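Local coordinates for protein phosphoribosyl-aminoimidazole carboxylase (Aspergillus clavatus, PDB 3K5I) that probably catalyses the ATP-dependent carboxylation of 5-aminoimidazole ribonucleotide to its N5-carboxy form, a step of purine biosynthesis, as an ATP-grasp enzyme, at residues V27-G32 against V89-I94; N51-D56 against E78-L83; I327-I332 against T380-H385. One frame throughout, in Å; residues are numbered along the deposited sequence. Where two conformers were deposited one is given.

Interaction 1: V27-G32 against V89-I94. With AIR (5-aminoimidazole ribonucleotide), chain I.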
# COMPACT_ATOMS: atom_id res chain seq x y z
N VAL A 27 12.35 15.33 -0.36
CA VAL A 27 11.15 16.01 -0.83
C VAL A 27 10.46 16.72 0.33
O VAL A 27 10.26 16.05 1.37
CB VAL A 27 10.13 15.02 -1.40
CG1 VAL A 27 8.94 15.83 -1.84
CG2 VAL A 27 10.71 14.23 -2.61
N GLY A 28 10.15 18.01 0.19
CA GLY A 28 9.50 18.81 1.25
C GLY A 28 8.06 18.82 0.84
O GLY A 28 7.76 19.21 -0.32
N VAL A 29 7.20 18.39 1.75
CA VAL A 29 5.77 18.43 1.41
C VAL A 29 5.06 19.42 2.31
O VAL A 29 5.06 19.29 3.54
CB VAL A 29 5.00 17.05 1.41
CG1 VAL A 29 4.86 16.50 2.81
CG2 VAL A 29 3.50 17.21 0.94
N LEU A 30 4.44 20.43 1.71
CA LEU A 30 3.74 21.40 2.52
C LEU A 30 2.33 20.87 2.90
O LEU A 30 1.45 20.84 2.05
CB LEU A 30 3.50 22.58 1.60
CG LEU A 30 4.42 23.79 1.65
CD1 LEU A 30 5.64 23.91 2.68
CD2 LEU A 30 4.58 24.01 0.16
N GLY A 31 2.11 20.46 4.11
CA GLY A 31 0.81 19.92 4.54
C GLY A 31 1.06 18.45 4.90
O GLY A 31 1.87 17.83 4.21
N GLY A 32 0.44 17.86 5.93
CA GLY A 32 0.75 16.45 6.24
C GLY A 32 -0.48 15.68 6.77
O GLY A 32 -0.44 15.00 7.80
N VAL A 89 13.24 19.50 -3.21
CA VAL A 89 12.11 19.93 -4.04
C VAL A 89 11.01 20.08 -3.03
O VAL A 89 10.85 19.30 -2.09
CB VAL A 89 11.71 19.05 -5.25
CG1 VAL A 89 11.49 17.62 -4.78
CG2 VAL A 89 10.48 19.61 -5.97
N VAL A 90 10.31 21.17 -3.20
CA VAL A 90 9.22 21.44 -2.27
C VAL A 90 7.89 21.24 -2.98
O VAL A 90 7.65 21.81 -4.03
CB VAL A 90 9.34 22.84 -1.66
CG1 VAL A 90 8.01 23.22 -0.97
CG2 VAL A 90 10.55 22.85 -0.69
N THR A 91 7.00 20.43 -2.45
CA THR A 91 5.73 20.26 -3.16
C THR A 91 4.60 20.51 -2.18
O THR A 91 4.83 20.85 -1.01
CB THR A 91 5.62 18.90 -3.94
OG1 THR A 91 4.46 18.96 -4.79
CG2 THR A 91 5.59 17.64 -3.01
N ALA A 92 3.35 20.38 -2.60
CA ALA A 92 2.25 20.58 -1.67
C ALA A 92 1.12 19.58 -1.76
O ALA A 92 0.75 19.15 -2.84
CB ALA A 92 1.68 22.00 -1.72
N GLU A 93 0.59 19.21 -0.61
CA GLU A 93 -0.57 18.29 -0.47
C GLU A 93 -1.84 19.06 -0.15
O GLU A 93 -2.90 18.53 0.10
CB GLU A 93 -0.37 17.06 0.46
CG GLU A 93 -0.05 17.36 1.93
CD GLU A 93 -1.36 17.41 2.73
OE1 GLU A 93 -1.92 18.50 2.98
OE2 GLU A 93 -1.78 16.31 3.11
N ILE A 94 -1.70 20.38 -0.18
CA ILE A 94 -2.85 21.22 0.03
C ILE A 94 -2.67 22.57 -0.72
O ILE A 94 -1.57 22.99 -1.08
CB ILE A 94 -3.15 21.40 1.48
CG1 ILE A 94 -4.31 22.43 1.54
CG2 ILE A 94 -1.91 22.02 2.18
CD1 ILE A 94 -4.97 22.46 2.86
N1 AIR I . -6.65 18.11 1.43
C2 AIR I . -5.97 19.14 0.86
N3 AIR I . -6.71 19.97 0.12
C4 AIR I . -7.96 19.38 0.19
C5 AIR I . -7.95 18.25 1.00
N6 AIR I . -8.96 17.38 1.36
C1' AIR I . -6.25 17.04 2.38
C2' AIR I . -4.75 17.06 2.76
C3' AIR I . -4.89 18.23 3.75
C4' AIR I . -6.06 17.69 4.58
O4' AIR I . -6.99 17.35 3.54
O2' AIR I . -4.12 15.86 3.25
O3' AIR I . -3.65 18.45 4.39
C5' AIR I . -6.52 17.75 6.02
O5' AIR I . -7.93 18.09 6.17
P AIR I . -8.53 18.26 7.66
O6 AIR I . -9.73 17.20 7.92
O7 AIR I . -8.97 19.68 7.67
O8 AIR I . -7.39 17.98 8.62

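Interaction 2: N51-D56 against E78-L83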
# COMPACT_ATOMS: atom_id res chain seq x y z
N ASN A 51 10.36 15.19 4.02
CA ASN A 51 10.26 16.04 5.25
C ASN A 51 8.91 16.73 5.19
O ASN A 51 8.59 17.39 4.23
CB ASN A 51 11.25 17.17 5.36
CG ASN A 51 12.63 16.64 5.24
OD1 ASN A 51 12.84 15.51 5.64
ND2 ASN A 51 13.51 17.36 4.58
N VAL A 52 8.09 16.61 6.21
CA VAL A 52 6.75 17.22 6.15
C VAL A 52 6.49 18.49 6.93
O VAL A 52 6.94 18.64 8.03
CB VAL A 52 5.85 16.15 6.90
CG1 VAL A 52 4.37 16.34 6.77
CG2 VAL A 52 6.19 14.77 6.42
N LEU A 53 5.76 19.44 6.34
CA LEU A 53 5.46 20.63 7.11
C LEU A 53 3.98 20.57 7.59
O LEU A 53 3.03 20.57 6.79
CB LEU A 53 5.75 21.91 6.31
CG LEU A 53 5.47 23.24 7.04
CD1 LEU A 53 6.02 23.39 8.46
CD2 LEU A 53 5.77 24.48 6.19
N ASP A 54 3.77 20.49 8.89
CA ASP A 54 2.41 20.49 9.42
C ASP A 54 2.46 20.31 10.95
O ASP A 54 3.53 20.35 11.54
CB ASP A 54 1.58 19.39 8.74
CG ASP A 54 0.08 19.61 8.93
OD1 ASP A 54 -0.35 20.25 9.93
OD2 ASP A 54 -0.62 19.14 8.03
N ALA A 55 1.33 20.12 11.61
CA ALA A 55 1.42 19.91 13.05
C ALA A 55 2.22 18.64 13.40
O ALA A 55 2.43 17.77 12.58
CB ALA A 55 0.06 19.80 13.62
N ASP A 56 2.72 18.55 14.62
CA ASP A 56 3.49 17.37 15.02
C ASP A 56 2.59 16.20 15.07
O ASP A 56 1.41 16.34 15.43
CB ASP A 56 4.16 17.45 16.40
CG ASP A 56 5.37 18.31 16.35
OD1 ASP A 56 5.91 18.65 15.25
OD2 ASP A 56 5.74 18.60 17.49
N GLU A 78 7.92 31.54 7.85
CA GLU A 78 9.18 31.01 8.38
C GLU A 78 9.28 29.49 8.51
O GLU A 78 10.38 28.93 8.56
CB GLU A 78 9.52 31.67 9.73
CG GLU A 78 10.04 33.13 9.67
CD GLU A 78 10.89 33.53 8.44
OE1 GLU A 78 11.93 32.87 8.16
OE2 GLU A 78 10.51 34.51 7.72
N ALA A 79 8.13 28.81 8.60
CA ALA A 79 8.02 27.37 8.71
C ALA A 79 8.19 26.89 7.27
O ALA A 79 9.01 25.98 7.01
CB ALA A 79 6.62 27.05 9.24
N VAL A 80 7.47 27.56 6.35
CA VAL A 80 7.50 27.31 4.89
C VAL A 80 8.99 27.37 4.41
O VAL A 80 9.48 26.48 3.71
CB VAL A 80 6.42 28.14 4.00
CG1 VAL A 80 6.63 28.00 2.49
CG2 VAL A 80 4.86 27.99 4.27
N ARG A 81 9.73 28.41 4.86
CA ARG A 81 11.15 28.67 4.53
C ARG A 81 12.19 27.72 5.13
O ARG A 81 13.21 27.34 4.58
CB ARG A 81 11.42 30.11 5.02
CG ARG A 81 12.48 30.89 4.26
CD ARG A 81 12.89 32.27 4.89
NE ARG A 81 13.74 32.97 3.93
CZ ARG A 81 13.31 33.80 2.98
NH1 ARG A 81 14.18 34.36 2.14
NH2 ARG A 81 12.03 34.09 2.85
N GLN A 82 11.93 27.33 6.36
CA GLN A 82 12.75 26.35 7.00
C GLN A 82 12.55 25.07 6.15
O GLN A 82 13.51 24.54 5.60
CB GLN A 82 12.22 26.10 8.42
CG GLN A 82 12.96 24.96 9.07
CD GLN A 82 14.44 25.29 9.15
OE1 GLN A 82 14.79 26.47 9.20
NE2 GLN A 82 15.31 24.26 9.19
N LEU A 83 11.33 24.56 5.99
CA LEU A 83 11.18 23.33 5.17
C LEU A 83 11.99 23.32 3.89
O LEU A 83 12.67 22.37 3.49
CB LEU A 83 9.76 23.13 4.66
CG LEU A 83 9.50 21.83 3.85
CD1 LEU A 83 9.30 20.61 4.77
CD2 LEU A 83 8.19 22.07 3.06

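Interaction 3: I327-I332 against T380-H385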
# COMPACT_ATOMS: atom_id res chain seq x y z
N ILE A 327 -6.20 1.52 -15.86
CA ILE A 327 -6.95 0.87 -14.78
C ILE A 327 -6.93 -0.64 -14.91
O ILE A 327 -7.32 -1.20 -15.94
CB ILE A 327 -8.37 1.41 -14.83
CG1 ILE A 327 -8.31 2.82 -14.30
CG2 ILE A 327 -9.43 0.47 -14.24
CD1 ILE A 327 -9.70 3.56 -14.32
N ARG A 328 -6.46 -1.30 -13.88
CA ARG A 328 -6.37 -2.78 -13.88
C ARG A 328 -7.74 -3.48 -13.85
O ARG A 328 -7.89 -4.47 -14.53
CB ARG A 328 -5.65 -3.24 -12.58
CG ARG A 328 -4.36 -2.40 -12.32
CD ARG A 328 -3.40 -2.86 -11.19
NE ARG A 328 -3.59 -4.28 -11.02
CZ ARG A 328 -3.29 -5.00 -9.96
NH1 ARG A 328 -2.77 -4.39 -8.91
NH2 ARG A 328 -3.53 -6.32 -9.98
N GLN A 329 -8.71 -3.03 -13.06
CA GLN A 329 -10.04 -3.66 -13.00
C GLN A 329 -10.93 -2.56 -12.48
O GLN A 329 -10.43 -1.58 -11.94
CB GLN A 329 -10.07 -4.66 -11.86
CG GLN A 329 -9.47 -5.99 -12.19
CD GLN A 329 -9.64 -6.82 -10.95
OE1 GLN A 329 -9.36 -6.41 -9.82
NE2 GLN A 329 -10.17 -7.98 -11.15
N PRO A 330 -12.24 -2.73 -12.62
CA PRO A 330 -13.18 -1.71 -12.12
C PRO A 330 -13.15 -1.53 -10.60
O PRO A 330 -12.90 -2.48 -9.83
CB PRO A 330 -14.58 -2.15 -12.63
CG PRO A 330 -14.24 -3.03 -13.85
CD PRO A 330 -12.76 -3.47 -13.80
N SER A 331 -13.44 -0.31 -10.15
CA SER A 331 -13.46 -0.03 -8.72
C SER A 331 -14.33 1.13 -8.27
O SER A 331 -14.80 1.97 -9.04
CB SER A 331 -12.08 -0.08 -8.08
OG SER A 331 -11.16 0.83 -8.64
N ILE A 332 -14.61 1.10 -6.99
CA ILE A 332 -15.45 2.14 -6.43
C ILE A 332 -14.78 2.61 -5.12
O ILE A 332 -14.36 1.78 -4.31
CB ILE A 332 -16.91 1.56 -6.08
CG1 ILE A 332 -17.59 1.06 -7.35
CG2 ILE A 332 -17.91 2.66 -5.59
CD1 ILE A 332 -18.77 0.16 -7.04
N THR A 380 -12.56 -3.24 -5.50
CA THR A 380 -12.30 -3.55 -6.92
C THR A 380 -13.15 -4.77 -7.35
O THR A 380 -13.80 -5.43 -6.54
CB THR A 380 -10.84 -3.98 -7.04
OG1 THR A 380 -10.61 -5.04 -6.09
CG2 THR A 380 -9.95 -2.87 -6.60
N ALA A 381 -13.13 -5.11 -8.63
CA ALA A 381 -13.85 -6.27 -9.12
C ALA A 381 -13.63 -6.34 -10.62
O ALA A 381 -13.37 -5.32 -11.27
CB ALA A 381 -15.28 -6.34 -8.70
N PRO A 382 -13.69 -7.56 -11.17
CA PRO A 382 -13.42 -7.67 -12.60
C PRO A 382 -14.45 -6.88 -13.39
O PRO A 382 -14.18 -6.57 -14.52
CB PRO A 382 -13.47 -9.18 -12.90
CG PRO A 382 -13.69 -9.89 -11.52
CD PRO A 382 -13.52 -8.83 -10.45
N THR A 383 -15.62 -6.56 -12.79
CA THR A 383 -16.71 -5.81 -13.42
C THR A 383 -17.30 -4.77 -12.45
O THR A 383 -17.26 -4.92 -11.22
CB THR A 383 -17.92 -6.71 -13.86
OG1 THR A 383 -18.40 -7.39 -12.70
CG2 THR A 383 -17.51 -7.80 -14.90
N MET A 384 -17.89 -3.71 -13.00
CA MET A 384 -18.42 -2.67 -12.11
C MET A 384 -19.59 -3.31 -11.38
O MET A 384 -19.76 -3.21 -10.16
CB MET A 384 -18.95 -1.57 -13.06
CG MET A 384 -19.11 -0.17 -12.49
SD MET A 384 -17.94 0.40 -11.17
CE MET A 384 -16.99 1.58 -12.28
N HIS A 385 -20.40 -3.98 -12.19
CA HIS A 385 -21.58 -4.57 -11.66
C HIS A 385 -21.18 -5.18 -10.34
O HIS A 385 -21.69 -4.93 -9.30
CB HIS A 385 -22.12 -5.66 -12.56
CG HIS A 385 -23.39 -6.19 -12.01
ND1 HIS A 385 -24.52 -5.39 -11.91
CD2 HIS A 385 -23.71 -7.38 -11.48
CE1 HIS A 385 -25.49 -6.10 -11.37
NE2 HIS A 385 -25.03 -7.31 -11.10

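Interaction 1: V27-G32 against V89-I94
The parallel sheet of the preATP-grasp domain brings Gly28 and Leu30 against Val89 and Thr91, and the C-terminal ends of its strands open into the pocket for 5-aminoimidazole ribonucleotide (AIR). Gly28 N donates to Val89 O (2.7 Å), and its carbonyl takes Thr91 N. Leu30 repeats the pattern, giving its N to Thr91 O and receiving Glu93 N at Leu30 O; this last bond is longer, 3.2 Å, where the strands end. Beta-branched valines suit the extended backbone. On the face toward helix 307-315, Val27 CG1 meets the methyl of Thr91, whose hydroxyl is bonded to Glu112 O and His311. On the other face Leu30 CD2 lies against Val90 CG1 (3.7 Å) and Leu30 CB against Ala92 CB (3.8 Å). Gly28 lacks a side chain beside Val90, and Gly31 has a backbone (phi 115°) that glycine adopts readily. Beyond the strands, chi1 (61°) sets Glu93 CG beside Gly31 O, and the bend at chi2 (92°) turns the carboxylate to the ribose. Its OE2 accepts a bond from AIR O2', modelled at a doubtfully short 2.4 Å, and receives Gly33 N and Gly36 N, which probably help to fix its rotation. Ile94 CB packs on AIR C2 (3.7 Å), an apolar wall for the imidazole. A parallel sheet whose first strand runs into a glycine-rich turn, with a ribose-binding acid ending its neighbour, recalls Rossmann-type nucleotide sites.

Interaction 2: N51-D56 against E78-L83
Leu53 and Leu83 carry most of this apolar contact, in which strand 51-54 runs antiparallel to helix 78-83, their axes 9.1 Å apart at closest. With CG anti to the backbone N (chi1 -180°), Leu53 reaches out from the strand and spreads its methyls over Ala79 and the Ala79-Val80 peptide: CD1 touches Ala79 CB (3.8 Å), while CD2 rests on the backbone at Val80 N (3.5 Å) and extends to Val80 CG2 (4.1 Å). Alanine suits this place, since its small methyl lets the leucine approach the helix backbone closely. From the helix, Leu83 CD2 meets Leu53 CB (4.1 Å), and Leu83 CD1 lies over the Asn51 peptide, 3.3 Å from Asn51 O. Helix 77-84 thus packs on one face of the parallel sheet, the alpha/beta layering of a Rossmann-like domain.

Polar groups point elsewhere. No hydrogen bond joins the two segments; Asn51 OD1 is bonded to Gln49, and Arg81, on the far side of the helix, forms a salt bridge with Glu104. Backbone polarity is met within helix and sheet, as in Leu83 N to Ala79 O. Cohesion comes from buried hydrocarbon surface and shape fit, without directional bonds to set the angle of the helix.

Interaction 3: I327-I332 against T380-H385
Where strand 373-380 runs out and the chain turns into helix 384-399, Pro330 and Gln329 from the loop leading into strand 331-337 pack against the connecting turn. Pro330 lies at the centre. Its carbonyl oxygen accepts a weak bond from Ala381 N (2.9 Å, but bent to 129° at the hydrogen) and also takes a CA-H...O contact from Thr380 CA (3.2 Å). The ring nitrogen has no hydrogen to offer Ala381 O, and so the ladder cannot continue there; instead Pro330 CD touches Pro382 O (3.5 Å) and CB reaches Met384 N. Gln329 runs alongside Pro382: its chain is extended beyond CG, laying NE2 near Pro382 CD (3.5 Å), while CB approaches Ala381 O. Gln329 OE1 is held across the dimer interface by Arg328 NE of the second subunit, and the reciprocal bond ties Arg328 to Gln329 of that subunit.

Ser331 and Thr380 form an antiparallel non-hydrogen-bonded pair, the end of the pairing between strands 331-337 and 373-380 in the large antiparallel sheet. Their CA atoms are 4.1 Å apart, and Ser331 CB meets Thr380 CG2 (3.8 Å) on the same face of the sheet. Thr383 takes the N-cap position, its hydroxyl bonded to Glu386 N in the first helical turn, a usual role for threonine. Just past it, the flexible Met384 side chain is bent at chi2 and chi3, which brings SD to Ile332 CG1 (3.9 Å) and CE toward Ser331 O; Tyr240 and Pro242 also touch this methionine.

From the N terminus, strand 26-30 leads through helix 34-46 to strand 49-54, and helix 77-84 then folds back on that strand, closing the short loop of interaction 2. Strand 89-92 follows directly and pairs with the first strand in interaction 1, so the smaller loop is nested within the larger. The two contacts share one parallel sheet and touch: Asp54 OD2 accepts from Gly32 N, and Leu30 packs on both Leu53 and Leu83. Interaction 3 comes later in the chain, in series with both, its centre about 31 Å from that of interaction 1. It joins the large antiparallel sheet to the C-terminal helix, beside the second subunit.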